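Local coordinates for fiber protein (Human adenovirus 16, PDB 3CNC) that forms the trimeric knob at the tip of the adenovirus fiber and, as a species B fiber, probably attaches the virus to the host receptor CD46, at residues 160-174 / 186-200. Residues are numbered along the deposited sequence; the frame is centred on the assembly and turned at random.
Sequences STNGTLFPLKVTVTL and AMNFSWSLNAEEAPE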
loop_
_atom_site.group_PDB
_atom_site.type_symbol
_atom_site.label_atom_id
_atom_site.label_comp_id
_atom_site.label_asym_id
_atom_site.label_seq_id
_atom_site.Cartn_x
_atom_site.Cartn_y
_atom_site.Cartn_z
ATOM N N SER A 160 5.779 -10.859 -19.227
ATOM C CA SER A 160 6.116 -11.101 -20.627
ATOM C C SER A 160 5.283 -12.204 -21.259
ATOM O O SER A 160 4.572 -12.945 -20.571
ATOM C CB SER A 160 7.601 -11.440 -20.785
ATOM O OG SER A 160 7.851 -12.788 -20.449
ATOM N N THR A 161 5.391 -12.310 -22.579
ATOM C CA THR A 161 4.649 -13.302 -23.346
ATOM C C THR A 161 4.818 -14.733 -22.833
ATOM O O THR A 161 3.854 -15.492 -22.801
ATOM C CB THR A 161 5.035 -13.238 -24.841
ATOM O OG1 THR A 161 4.699 -11.946 -25.360
ATOM C CG2 THR A 161 4.279 -14.296 -25.640
ATOM N N ASN A 162 6.025 -15.103 -22.417
ATOM C CA ASN A 162 6.245 -16.461 -21.926
ATOM C C ASN A 162 5.824 -16.633 -20.472
ATOM O O ASN A 162 5.937 -17.725 -19.916
ATOM C CB ASN A 162 7.712 -16.864 -22.082
ATOM C CG ASN A 162 8.617 -16.190 -21.074
ATOM O OD1 ASN A 162 9.822 -16.426 -21.059
ATOM N ND2 ASN A 162 8.041 -15.348 -20.224
ATOM N N GLY A 163 5.364 -15.550 -19.850
ATOM C CA GLY A 163 4.914 -15.632 -18.471
ATOM C C GLY A 163 5.880 -15.197 -17.382
ATOM O O GLY A 163 5.567 -15.328 -16.201
ATOM N N THR A 164 7.047 -14.683 -17.754
ATOM C CA THR A 164 8.016 -14.246 -16.753
ATOM C C THR A 164 7.722 -12.832 -16.248
ATOM O O THR A 164 7.299 -11.959 -17.008
ATOM C CB THR A 164 9.464 -14.296 -17.298
ATOM O OG1 THR A 164 9.521 -13.637 -18.568
ATOM C CG2 THR A 164 9.933 -15.741 -17.450
ATOM N N LEU A 165 7.945 -12.621 -14.954
ATOM C CA LEU A 165 7.698 -11.329 -14.331
ATOM C C LEU A 165 8.952 -10.475 -14.231
ATOM O O LEU A 165 9.920 -10.843 -13.560
ATOM C CB LEU A 165 7.125 -11.521 -12.927
ATOM C CG LEU A 165 5.742 -12.154 -12.816
ATOM C CD1 LEU A 165 5.410 -12.356 -11.336
ATOM C CD2 LEU A 165 4.707 -11.262 -13.489
ATOM N N PHE A 166 8.933 -9.330 -14.904
ATOM C CA PHE A 166 10.065 -8.423 -14.847
ATOM C C PHE A 166 9.732 -7.287 -13.887
ATOM O O PHE A 166 8.734 -6.589 -14.055
ATOM C CB PHE A 166 10.387 -7.864 -16.233
ATOM C CG PHE A 166 10.937 -8.887 -17.185
ATOM C CD1 PHE A 166 10.100 -9.831 -17.775
ATOM C CD2 PHE A 166 12.298 -8.917 -17.482
ATOM C CE1 PHE A 166 10.607 -10.791 -18.648
ATOM C CE2 PHE A 166 12.819 -9.875 -18.355
ATOM C CZ PHE A 166 11.966 -10.816 -18.941
ATOM N N PRO A 167 10.556 -7.105 -12.852
ATOM C CA PRO A 167 10.340 -6.046 -11.864
ATOM C C PRO A 167 10.593 -4.653 -12.444
ATOM O O PRO A 167 11.575 -4.437 -13.150
ATOM C CB PRO A 167 11.339 -6.401 -10.772
ATOM C CG PRO A 167 12.488 -6.959 -11.568
ATOM C CD PRO A 167 11.772 -7.877 -12.536
ATOM N N LEU A 168 9.691 -3.723 -12.147
ATOM C CA LEU A 168 9.812 -2.348 -12.611
ATOM C C LEU A 168 9.965 -1.433 -11.397
ATOM O O LEU A 168 9.092 -1.380 -10.533
ATOM C CB LEU A 168 8.565 -1.935 -13.402
ATOM C CG LEU A 168 8.186 -2.766 -14.631
ATOM C CD1 LEU A 168 6.811 -2.347 -15.102
ATOM C CD2 LEU A 168 9.216 -2.571 -15.758
ATOM N N LYS A 169 11.083 -0.724 -11.329
ATOM C CA LYS A 169 11.327 0.196 -10.230
ATOM C C LYS A 169 10.573 1.483 -10.529
ATOM O O LYS A 169 10.758 2.105 -11.580
ATOM C CB LYS A 169 12.829 0.439 -10.070
ATOM C CG LYS A 169 13.561 -0.823 -9.625
ATOM C CD LYS A 169 15.070 -0.653 -9.531
ATOM C CE LYS A 169 15.720 -1.951 -9.054
ATOM N NZ LYS A 169 17.207 -1.882 -9.059
ATOM N N VAL A 170 9.706 1.856 -9.592
ATOM C CA VAL A 170 8.861 3.030 -9.719
ATOM C C VAL A 170 9.310 4.179 -8.838
ATOM O O VAL A 170 9.599 3.981 -7.658
ATOM C CB VAL A 170 7.424 2.685 -9.316
ATOM C CG1 VAL A 170 6.535 3.902 -9.474
ATOM C CG2 VAL A 170 6.927 1.506 -10.136
ATOM N N THR A 171 9.357 5.380 -9.403
ATOM C CA THR A 171 9.742 6.558 -8.631
ATOM C C THR A 171 8.670 7.605 -8.812
ATOM O O THR A 171 8.302 7.919 -9.938
ATOM C CB THR A 171 11.054 7.196 -9.107
ATOM O OG1 THR A 171 12.104 6.233 -9.057
ATOM C CG2 THR A 171 11.423 8.368 -8.201
ATOM N N VAL A 172 8.159 8.134 -7.707
ATOM C CA VAL A 172 7.146 9.165 -7.789
ATOM C C VAL A 172 7.768 10.435 -7.254
ATOM O O VAL A 172 8.379 10.429 -6.192
ATOM C CB VAL A 172 5.904 8.832 -6.936
ATOM C CG1 VAL A 172 4.809 9.833 -7.212
ATOM C CG2 VAL A 172 5.428 7.437 -7.230
ATOM N N THR A 173 7.642 11.524 -7.999
ATOM C CA THR A 173 8.182 12.790 -7.542
ATOM C C THR A 173 7.008 13.719 -7.282
ATOM O O THR A 173 6.143 13.876 -8.141
ATOM C CB THR A 173 9.103 13.434 -8.592
ATOM O OG1 THR A 173 10.093 12.485 -9.008
ATOM C CG2 THR A 173 9.802 14.662 -7.994
ATOM N N LEU A 174 6.965 14.318 -6.096
ATOM C CA LEU A 174 5.871 15.229 -5.762
ATOM C C LEU A 174 6.394 16.672 -5.655
ATOM O O LEU A 174 7.375 16.922 -4.957
ATOM C CB LEU A 174 5.215 14.805 -4.441
ATOM C CG LEU A 174 4.707 13.354 -4.320
ATOM C CD1 LEU A 174 4.231 13.078 -2.909
ATOM C CD2 LEU A 174 3.579 13.112 -5.298
ATOM N N ALA A 186 3.042 19.385 -8.923
ATOM C CA ALA A 186 3.655 18.434 -9.831
ATOM C C ALA A 186 3.605 17.035 -9.253
ATOM O O ALA A 186 3.726 16.846 -8.041
ATOM C CB ALA A 186 5.119 18.823 -10.124
ATOM N N MET A 187 3.447 16.059 -10.140
ATOM C CA MET A 187 3.409 14.652 -9.756
ATOM C C MET A 187 4.001 13.847 -10.910
ATOM O O MET A 187 3.376 13.706 -11.951
ATOM C CB MET A 187 1.965 14.227 -9.485
ATOM C CG MET A 187 1.821 12.816 -8.937
ATOM S SD MET A 187 0.168 12.540 -8.248
ATOM C CE MET A 187 -0.642 11.835 -9.584
ATOM N N ASN A 188 5.208 13.327 -10.732
ATOM C CA ASN A 188 5.851 12.559 -11.794
ATOM C C ASN A 188 6.060 11.100 -11.452
ATOM O O ASN A 188 6.403 10.754 -10.319
ATOM C CB ASN A 188 7.204 13.172 -12.169
ATOM C CG ASN A 188 7.074 14.595 -12.646
ATOM O OD1 ASN A 188 5.989 15.030 -13.027
ATOM N ND2 ASN A 188 8.178 15.329 -12.642
ATOM N N PHE A 189 5.848 10.246 -12.443
ATOM C CA PHE A 189 6.039 8.823 -12.260
ATOM C C PHE A 189 7.009 8.339 -13.320
ATOM O O PHE A 189 6.998 8.831 -14.453
ATOM C CB PHE A 189 4.731 8.055 -12.441
ATOM C CG PHE A 189 3.624 8.510 -11.553
ATOM C CD1 PHE A 189 2.850 9.607 -11.897
ATOM C CD2 PHE A 189 3.340 7.822 -10.376
ATOM C CE1 PHE A 189 1.797 10.019 -11.085
ATOM C CE2 PHE A 189 2.286 8.221 -9.548
ATOM C CZ PHE A 189 1.513 9.318 -9.898
ATOM N N SER A 190 7.858 7.396 -12.943
ATOM C CA SER A 190 8.792 6.797 -13.877
ATOM C C SER A 190 8.944 5.325 -13.494
ATOM O O SER A 190 9.042 4.991 -12.312
ATOM C CB SER A 190 10.162 7.506 -13.864
ATOM O OG SER A 190 10.888 7.278 -12.673
ATOM N N TRP A 191 8.916 4.460 -14.504
ATOM C CA TRP A 191 9.064 3.019 -14.327
ATOM C C TRP A 191 10.406 2.663 -14.931
ATOM O O TRP A 191 10.731 3.113 -16.024
ATOM C CB TRP A 191 7.979 2.261 -15.089
ATOM C CG TRP A 191 6.603 2.440 -14.557
ATOM C CD1 TRP A 191 5.885 1.535 -13.838
ATOM C CD2 TRP A 191 5.738 3.562 -14.774
ATOM N NE1 TRP A 191 4.622 2.013 -13.602
ATOM C CE2 TRP A 191 4.501 3.256 -14.162
ATOM C CE3 TRP A 191 5.887 4.795 -15.426
ATOM C CZ2 TRP A 191 3.409 4.137 -14.186
ATOM C CZ3 TRP A 191 4.797 5.679 -15.451
ATOM C CH2 TRP A 191 3.574 5.341 -14.833
ATOM N N SER A 192 11.181 1.845 -14.237
ATOM C CA SER A 192 12.487 1.483 -14.756
ATOM C C SER A 192 12.698 -0.012 -14.939
ATOM O O SER A 192 12.569 -0.793 -13.994
ATOM C CB SER A 192 13.572 2.046 -13.843
ATOM O OG SER A 192 14.854 1.679 -14.304
ATOM N N LEU A 193 13.021 -0.395 -16.169
ATOM C CA LEU A 193 13.291 -1.785 -16.510
ATOM C C LEU A 193 14.788 -1.916 -16.716
ATOM O O LEU A 193 15.344 -1.292 -17.615
ATOM C CB LEU A 193 12.580 -2.173 -17.807
ATOM C CG LEU A 193 12.945 -3.552 -18.376
ATOM C CD1 LEU A 193 12.507 -4.643 -17.406
ATOM C CD2 LEU A 193 12.281 -3.752 -19.745
ATOM N N ASN A 194 15.443 -2.708 -15.877
ATOM C CA ASN A 194 16.880 -2.922 -15.989
ATOM C C ASN A 194 17.180 -4.413 -15.810
ATOM O O ASN A 194 17.626 -4.853 -14.748
ATOM C CB ASN A 194 17.619 -2.105 -14.931
ATOM C CG ASN A 194 19.131 -2.220 -15.059
ATOM O OD1 ASN A 194 19.690 -1.992 -16.134
ATOM N ND2 ASN A 194 19.798 -2.571 -13.961
ATOM N N ALA A 195 16.945 -5.190 -16.860
ATOM C CA ALA A 195 17.155 -6.626 -16.784
ATOM C C ALA A 195 18.299 -7.167 -17.633
ATOM O O ALA A 195 18.911 -6.448 -18.424
ATOM C CB ALA A 195 15.871 -7.332 -17.147
ATOM N N GLU A 196 18.577 -8.455 -17.444
ATOM C CA GLU A 196 19.629 -9.152 -18.172
ATOM C C GLU A 196 19.357 -9.084 -19.665
ATOM O O GLU A 196 20.187 -8.606 -20.441
ATOM C CB GLU A 196 19.682 -10.619 -17.739
ATOM C CG GLU A 196 20.183 -10.834 -16.323
ATOM C CD GLU A 196 21.686 -10.671 -16.207
ATOM O OE1 GLU A 196 22.211 -9.619 -16.637
ATOM O OE2 GLU A 196 22.345 -11.594 -15.681
ATOM N N GLU A 197 18.186 -9.565 -20.063
ATOM C CA GLU A 197 17.816 -9.559 -21.469
ATOM C C GLU A 197 16.401 -9.054 -21.685
ATOM O O GLU A 197 15.544 -9.180 -20.811
ATOM C CB GLU A 197 17.978 -10.963 -22.047
ATOM C CG GLU A 197 17.436 -12.060 -21.157
ATOM C CD GLU A 197 18.006 -13.419 -21.513
ATOM O OE1 GLU A 197 17.790 -13.877 -22.656
ATOM O OE2 GLU A 197 18.677 -14.025 -20.650
ATOM N N ALA A 198 16.173 -8.470 -22.856
ATOM C CA ALA A 198 14.871 -7.927 -23.206
ATOM C C ALA A 198 13.747 -8.895 -22.878
ATOM O O ALA A 198 13.883 -10.104 -23.055
ATOM C CB ALA A 198 14.829 -7.575 -24.686
ATOM N N PRO A 199 12.626 -8.366 -22.360
ATOM C CA PRO A 199 11.440 -9.144 -21.991
ATOM C C PRO A 199 10.737 -9.735 -23.213
ATOM O O PRO A 199 10.281 -10.875 -23.180
ATOM C CB PRO A 199 10.569 -8.116 -21.270
ATOM C CG PRO A 199 11.579 -7.232 -20.627
ATOM C CD PRO A 199 12.567 -7.025 -21.753
ATOM N N GLU A 200 10.647 -8.950 -24.283
ATOM C CA GLU A 200 9.988 -9.404 -25.504
ATOM C C GLU A 200 10.901 -9.403 -26.735
ATOM O O GLU A 200 12.068 -9.008 -26.671
ATOM C CB GLU A 200 8.759 -8.538 -25.813
ATOM C CG GLU A 200 7.666 -8.511 -24.742
ATOM C CD GLU A 200 7.141 -9.888 -24.361
ATOM O OE1 GLU A 200 7.150 -10.811 -25.206
ATOM O OE2 GLU A 200 6.700 -10.040 -23.206
#
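Pro199 lies over one face of the Phe166 ring, its CG 3.7 Å from the ring centroid and 13° off the normal, a CH-pi contact. Ala195 CB sits at the edge of the same ring, 3.9 Å from CD2, and Leu193 CD1 reaches Phe166 CB, so the chain leaving strand 186-194 curls around one aromatic side chain. Beyond it, the carboxylate of Glu200 faces the turn 160-163: Thr161 OG1 donates to Glu200 OE1 (2.7 Å) from above the carboxylate plane. Chi1 of -62° places Thr161 OG1 beside its own backbone N, and the two face the same carboxylate. Further along, strands 165-174 and 186-194 form an antiparallel hairpin; its hydrogen-bonded pairs, Lys169-Ser192, Thr171-Ser190 and Thr173-Asn188, put their side chains on one polar face. On the opposite face, in the alternating non-hydrogen-bonded pairs, Val170 CG2 meets Trp191 CD1 (3.8 Å), and both methyls of Val172 press against the CD2-CE2 side of Phe189, each pair side by side. Val170, Val172 and Phe189 turn toward strand 211-216 of the second sheet, meeting Phe211 and Phe213. The apolar face thus closes the knob's beta sandwich, while CH-pi packing and the threonine-carboxylate bond hold the hairpin's open end.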